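Local coordinates for protein ferric enterobactin receptor PIRA (Pseudomonas aeruginosa, PDB 5FP2) that probably takes up iron by binding ferric enterobactin at the outer membrane and importing it through a TonB-dependent receptor barrel, at residues N350-G355 with E374-T379; S409-R414 with D438-G443. All blocks are in the same frame, centred on the assembly; numbering follows the deposited sequence.

Contact 1 of 2, residues N350-G355 with E374-T379; sequences NYRLSG and EWNKET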
loop_
_atom_site.group_PDB
_atom_site.type_symbol
_atom_site.label_atom_id
_atom_site.label_comp_id
_atom_site.label_asym_id
_atom_site.label_seq_id
_atom_site.Cartn_x
_atom_site.Cartn_y
_atom_site.Cartn_z
ATOM N N ASN A 350 -4.162 -17.743 -7.793
ATOM C CA ASN A 350 -3.645 -17.896 -6.442
ATOM C C ASN A 350 -4.632 -18.511 -5.480
ATOM O O ASN A 350 -5.725 -17.995 -5.303
ATOM C CB ASN A 350 -3.231 -16.539 -5.884
ATOM C CG ASN A 350 -1.865 -16.129 -6.358
ATOM O OD1 ASN A 350 -0.844 -16.616 -5.856
ATOM N ND2 ASN A 350 -1.835 -15.320 -7.410
ATOM N N TYR A 351 -4.165 -19.492 -4.726
ATOM C CA TYR A 351 -4.895 -19.948 -3.567
ATOM C C TYR A 351 -4.119 -19.538 -2.324
ATOM O O TYR A 351 -2.913 -19.680 -2.293
ATOM C CB TYR A 351 -5.073 -21.474 -3.638
ATOM C CG TYR A 351 -5.562 -21.957 -4.993
ATOM C CD1 TYR A 351 -4.698 -22.038 -6.084
ATOM C CD2 TYR A 351 -6.895 -22.255 -5.199
ATOM C CE1 TYR A 351 -5.148 -22.426 -7.332
ATOM C CE2 TYR A 351 -7.351 -22.644 -6.440
ATOM C CZ TYR A 351 -6.477 -22.714 -7.502
ATOM O OH TYR A 351 -6.938 -23.145 -8.728
ATOM N N ARG A 352 -4.812 -19.019 -1.314
ATOM C CA ARG A 352 -4.190 -18.660 -0.050
ATOM C C ARG A 352 -5.008 -19.132 1.163
ATOM O O ARG A 352 -6.232 -18.981 1.197
ATOM C CB ARG A 352 -4.009 -17.138 0.013
ATOM C CG ARG A 352 -2.714 -16.608 -0.596
ATOM C CD ARG A 352 -2.922 -15.287 -1.336
ATOM N NE ARG A 352 -1.711 -14.839 -2.045
ATOM C CZ ARG A 352 -1.703 -14.045 -3.120
ATOM N NH1 ARG A 352 -2.851 -13.648 -3.670
ATOM N NH2 ARG A 352 -0.551 -13.699 -3.693
ATOM N N LEU A 353 -4.311 -19.645 2.177
ATOM C CA LEU A 353 -4.872 -19.824 3.514
ATOM C C LEU A 353 -4.005 -19.152 4.576
ATOM O O LEU A 353 -2.804 -18.983 4.392
ATOM C CB LEU A 353 -4.995 -21.311 3.826
ATOM C CG LEU A 353 -6.025 -22.088 3.004
ATOM C CD1 LEU A 353 -5.786 -23.581 3.148
ATOM C CD2 LEU A 353 -7.439 -21.727 3.429
ATOM N N SER A 354 -4.613 -18.721 5.674
ATOM C CA SER A 354 -3.932 -17.826 6.618
ATOM C C SER A 354 -4.545 -17.951 8.003
ATOM O O SER A 354 -5.762 -17.991 8.152
ATOM C CB SER A 354 -4.031 -16.368 6.151
ATOM O OG SER A 354 -3.757 -16.258 4.764
ATOM N N GLY A 355 -3.696 -18.008 9.017
ATOM C CA GLY A 355 -4.149 -18.049 10.396
ATOM C C GLY A 355 -3.332 -17.051 11.180
ATOM O O GLY A 355 -2.132 -16.904 10.941
ATOM N N GLU A 374 0.839 -19.292 7.016
ATOM C CA GLU A 374 0.351 -18.984 5.678
ATOM C C GLU A 374 0.577 -20.190 4.780
ATOM O O GLU A 374 1.633 -20.817 4.820
ATOM C CB GLU A 374 1.119 -17.796 5.087
ATOM C CG GLU A 374 1.068 -16.514 5.913
ATOM C CD GLU A 374 1.400 -15.271 5.098
ATOM O OE1 GLU A 374 1.406 -15.356 3.846
ATOM O OE2 GLU A 374 1.687 -14.212 5.716
ATOM N N TRP A 375 -0.375 -20.458 3.906
ATOM C CA TRP A 375 -0.155 -21.412 2.836
ATOM C C TRP A 375 -0.679 -20.809 1.545
ATOM O O TRP A 375 -1.776 -20.256 1.507
ATOM C CB TRP A 375 -0.875 -22.740 3.130
ATOM C CG TRP A 375 -0.818 -23.715 2.009
ATOM C CD1 TRP A 375 0.119 -24.685 1.821
ATOM C CD2 TRP A 375 -1.680 -23.759 0.871
ATOM N NE1 TRP A 375 -0.129 -25.364 0.657
ATOM C CE2 TRP A 375 -1.236 -24.822 0.056
ATOM C CE3 TRP A 375 -2.826 -23.050 0.492
ATOM C CZ2 TRP A 375 -1.908 -25.205 -1.113
ATOM C CZ3 TRP A 375 -3.494 -23.428 -0.674
ATOM C CH2 TRP A 375 -3.017 -24.479 -1.471
ATOM N N ASN A 376 0.038 -21.056 0.461
ATOM C CA ASN A 376 -0.042 -20.205 -0.712
ATOM C C ASN A 376 0.308 -21.041 -1.932
ATOM O O ASN A 376 1.377 -21.646 -1.987
ATOM C CB ASN A 376 0.954 -19.053 -0.564
ATOM C CG ASN A 376 0.479 -17.766 -1.223
ATOM O OD1 ASN A 376 0.568 -16.682 -0.628
ATOM N ND2 ASN A 376 0.112 -17.854 -2.502
ATOM N N LYS A 377 -0.574 -21.076 -2.918
ATOM C CA LYS A 377 -0.237 -21.724 -4.171
ATOM C C LYS A 377 -0.471 -20.731 -5.287
ATOM O O LYS A 377 -1.446 -19.995 -5.246
ATOM C CB LYS A 377 -1.108 -22.965 -4.366
ATOM C CG LYS A 377 -0.702 -23.853 -5.533
ATOM C CD LYS A 377 -1.481 -25.157 -5.492
ATOM C CE LYS A 377 -1.375 -25.961 -6.782
ATOM N NZ LYS A 377 -2.235 -27.184 -6.774
ATOM N N GLU A 378 0.434 -20.684 -6.260
ATOM C CA GLU A 378 0.205 -19.892 -7.461
ATOM C C GLU A 378 0.482 -20.711 -8.703
ATOM O O GLU A 378 1.457 -21.459 -8.759
ATOM C CB GLU A 378 1.082 -18.661 -7.482
ATOM C CG GLU A 378 1.696 -18.320 -6.139
ATOM C CD GLU A 378 2.839 -17.353 -6.296
ATOM O OE1 GLU A 378 3.899 -17.788 -6.809
ATOM O OE2 GLU A 378 2.607 -16.146 -6.037
ATOM N N THR A 379 -0.430 -20.619 -9.666
ATOM C CA THR A 379 -0.322 -21.368 -10.902
ATOM C C THR A 379 -0.313 -20.397 -12.071
ATOM O O THR A 379 -1.038 -19.409 -12.069
ATOM C CB THR A 379 -1.525 -22.290 -11.074
ATOM O OG1 THR A 379 -2.712 -21.494 -11.000
ATOM C CG2 THR A 379 -1.564 -23.347 -9.980
#

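Contact 2 of 2, residues S409-R414 with D438-G443; sequences SKAEIR and DHSDFG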
loop_
_atom_site.group_PDB
_atom_site.type_symbol
_atom_site.label_atom_id
_atom_site.label_comp_id
_atom_site.label_asym_id
_atom_site.label_seq_id
_atom_site.Cartn_x
_atom_site.Cartn_y
_atom_site.Cartn_z
ATOM N N SER A 409 2.892 -23.676 -14.826
ATOM C CA SER A 409 3.921 -23.551 -13.816
ATOM C C SER A 409 3.282 -23.352 -12.458
ATOM O O SER A 409 2.425 -22.492 -12.301
ATOM C CB SER A 409 4.823 -22.361 -14.133
ATOM O OG SER A 409 5.437 -22.518 -15.401
ATOM N N LYS A 410 3.769 -24.089 -11.465
ATOM C CA LYS A 410 3.259 -23.974 -10.109
ATOM C C LYS A 410 4.335 -23.582 -9.093
ATOM O O LYS A 410 5.530 -23.522 -9.404
ATOM C CB LYS A 410 2.611 -25.289 -9.676
ATOM C CG LYS A 410 2.164 -26.179 -10.828
ATOM C CD LYS A 410 1.925 -27.623 -10.399
ATOM C CE LYS A 410 1.117 -28.397 -11.427
ATOM N NZ LYS A 410 1.762 -28.430 -12.768
ATOM N N ALA A 411 3.879 -23.246 -7.892
ATOM C CA ALA A 411 4.751 -22.958 -6.762
ATOM C C ALA A 411 3.875 -22.952 -5.513
ATOM O O ALA A 411 2.753 -22.446 -5.539
ATOM C CB ALA A 411 5.432 -21.609 -6.947
ATOM N N GLU A 412 4.372 -23.546 -4.433
ATOM C CA GLU A 412 3.671 -23.523 -3.153
ATOM C C GLU A 412 4.529 -22.749 -2.155
ATOM O O GLU A 412 5.756 -22.740 -2.268
ATOM C CB GLU A 412 3.423 -24.951 -2.645
ATOM C CG GLU A 412 2.649 -25.834 -3.627
ATOM C CD GLU A 412 1.847 -26.961 -2.972
ATOM O OE1 GLU A 412 2.368 -27.656 -2.069
ATOM O OE2 GLU A 412 0.697 -27.197 -3.395
ATOM N N ILE A 413 3.889 -22.080 -1.199
ATOM C CA ILE A 413 4.605 -21.362 -0.143
ATOM C C ILE A 413 4.008 -21.733 1.207
ATOM O O ILE A 413 2.796 -21.663 1.387
ATOM C CB ILE A 413 4.492 -19.833 -0.317
ATOM C CG1 ILE A 413 5.220 -19.369 -1.586
ATOM C CG2 ILE A 413 5.046 -19.102 0.902
ATOM C CD1 ILE A 413 4.335 -19.337 -2.825
ATOM N N ARG A 414 4.848 -22.173 2.138
ATOM C CA ARG A 414 4.425 -22.362 3.520
ATOM C C ARG A 414 5.160 -21.363 4.399
ATOM O O ARG A 414 6.333 -21.069 4.158
ATOM C CB ARG A 414 4.743 -23.789 3.977
ATOM C CG ARG A 414 3.816 -24.826 3.374
ATOM C CD ARG A 414 4.248 -26.267 3.644
ATOM N NE ARG A 414 3.403 -27.214 2.902
ATOM C CZ ARG A 414 3.698 -27.684 1.692
ATOM N NH1 ARG A 414 4.837 -27.328 1.096
ATOM N NH2 ARG A 414 2.882 -28.535 1.089
ATOM N N ASP A 438 8.957 -21.228 3.714
ATOM C CA ASP A 438 9.426 -22.354 2.921
ATOM C C ASP A 438 8.854 -22.301 1.522
ATOM O O ASP A 438 7.639 -22.269 1.337
ATOM C CB ASP A 438 9.073 -23.688 3.575
ATOM C CG ASP A 438 9.602 -24.868 2.789
ATOM O OD1 ASP A 438 10.704 -24.750 2.211
ATOM O OD2 ASP A 438 8.914 -25.908 2.741
ATOM N N HIS A 439 9.737 -22.361 0.537
ATOM C CA HIS A 439 9.342 -22.181 -0.851
ATOM C C HIS A 439 9.584 -23.460 -1.641
ATOM O O HIS A 439 10.587 -24.136 -1.448
ATOM C CB HIS A 439 10.139 -21.029 -1.458
ATOM C CG HIS A 439 9.541 -20.475 -2.710
ATOM N ND1 HIS A 439 9.594 -21.141 -3.914
ATOM C CD2 HIS A 439 8.904 -19.306 -2.953
ATOM C CE1 HIS A 439 8.991 -20.419 -4.842
ATOM N NE2 HIS A 439 8.561 -19.302 -4.284
ATOM N N SER A 440 8.671 -23.787 -2.543
ATOM C CA SER A 440 8.717 -25.071 -3.223
ATOM C C SER A 440 9.932 -25.173 -4.140
ATOM O O SER A 440 10.563 -26.221 -4.221
ATOM C CB SER A 440 7.437 -25.285 -4.024
ATOM O OG SER A 440 7.270 -24.259 -4.981
ATOM N N ASP A 441 10.247 -24.092 -4.844
ATOM C CA ASP A 441 11.429 -24.047 -5.700
ATOM C C ASP A 441 12.723 -23.797 -4.922
ATOM O O ASP A 441 13.771 -24.307 -5.308
ATOM C CB ASP A 441 11.279 -22.963 -6.767
ATOM C CG ASP A 441 10.111 -23.215 -7.705
ATOM O OD1 ASP A 441 8.943 -23.145 -7.248
ATOM O OD2 ASP A 441 10.363 -23.423 -8.914
ATOM N N PHE A 442 12.650 -23.016 -3.841
ATOM C CA PHE A 442 13.795 -22.222 -3.352
ATOM C C PHE A 442 14.217 -22.519 -1.902
ATOM O O PHE A 442 15.128 -21.891 -1.371
ATOM C CB PHE A 442 13.476 -20.726 -3.481
ATOM C CG PHE A 442 13.397 -20.241 -4.902
ATOM C CD1 PHE A 442 14.426 -20.496 -5.793
ATOM C CD2 PHE A 442 12.296 -19.526 -5.344
ATOM C CE1 PHE A 442 14.358 -20.057 -7.101
ATOM C CE2 PHE A 442 12.214 -19.097 -6.655
ATOM C CZ PHE A 442 13.247 -19.361 -7.535
ATOM N N GLY A 443 13.556 -23.473 -1.260
ATOM C CA GLY A 443 13.893 -23.857 0.107
ATOM C C GLY A 443 13.483 -22.829 1.139
ATOM O O GLY A 443 12.529 -22.082 0.941
#

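Contact 1 of 2, residues N350-G355 with E374-T379
Tyr351 with Lys377 and Leu353 with Trp375 form the hydrogen-bonded pairs of an antiparallel beta hairpin, two successive strands in the 22-strand barrel of a TonB-dependent receptor. The strands run almost exactly antiparallel, 177° apart, with their axes 4.6 Å from each other. The tight part is this backbone layer: Tyr351 and Lys377 bond N to O in both directions, and Leu353 N reaches Trp375 O at 2.7 Å. On the outward side the packing is looser. Trp375 CG stands anti to its backbone N (chi1 174°), which leans the six-membered part of the indole toward the neighbouring strand, meeting it obliquely, with CZ3 3.9 Å from Tyr351 CB and CE3 4.0 Å from Leu353 CD1. The Tyr351 ring lies alongside the Lys377 chain, whose extended end leads away from 350-355. Polar side chains line the other, lumenal face. Here Arg352 and Asn376 run side by side, with the guanidinium and amide planes nearly perpendicular, while Arg352 NH1 pairs with Asp318 on the preceding strand. Within the hairpin Arg352 uses its NE, which meets Asn376 OD1 in the guanidinium plane at 3.3 Å.

Contact 2 of 2, residues S409-R414 with D438-G443
Arg414 and Asp438 exchange backbone N-H and C=O in both directions, with Asp438 N 2.7 Å from Arg414 O, and Ile413 faces His439 as the next, non-hydrogen-bonded pair. Beyond it the regular antiparallel pairing ends. Ser440 and Asp441 turn the chain over with helical backbone angles, and Phe442 and Gly443 both face His439 in a classic beta bulge. Ser440 keeps the turn attached to the 409-414 strand: its N bonds to Glu412 O, and its OG takes the place of a backbone carbonyl by accepting Glu412 N at 3.0 Å. The hydroxyl sits between its backbone N and carbonyl carbon (chi1 59°), and it also donates to Asp441 OD1 on the anti side of that carboxylate, tilted out of its plane. Next to it, His439 ND1 accepts Asp441 N close to the ring plane, which probably restrains the rotation of the imidazole. Its CD2 lies 3.9 Å from Ile413 CG1, and Glu412 O stands over a ring face. Within the strand, Arg414 NH2 and Glu412 OE1 form a salt bridge whose hydrogen bond is weak. Strand 367-381 flanks the other edge of 408-423, and the turn at 440-442 leads from strand 428-439 into 443-455.

Contacts 1 and 2 are consecutive hairpins of one barrel wall, their centres about 11 Å apart, and together they illustrate how neighbouring strand pairs share one sheet yet differ in chemistry. Strands 367-381 and 408-423 join them, through probable hydrogen bonds from Ile413 N to Asn376 O and from Glu378 N to Ala411 O. Both are surface contacts. Contact 1 pairs regularly throughout, with mostly aromatic and aliphatic groups outside, along with Lys377, and polar side chains facing the lumen; it buries 525 Å². Contact 2, at the end of strand 428-439, buries 332 Å²; it keeps one regular backbone pair, then depends on the backbone N and hydroxyl of Ser440, with Asp441 bracing that hydroxyl from within the turn.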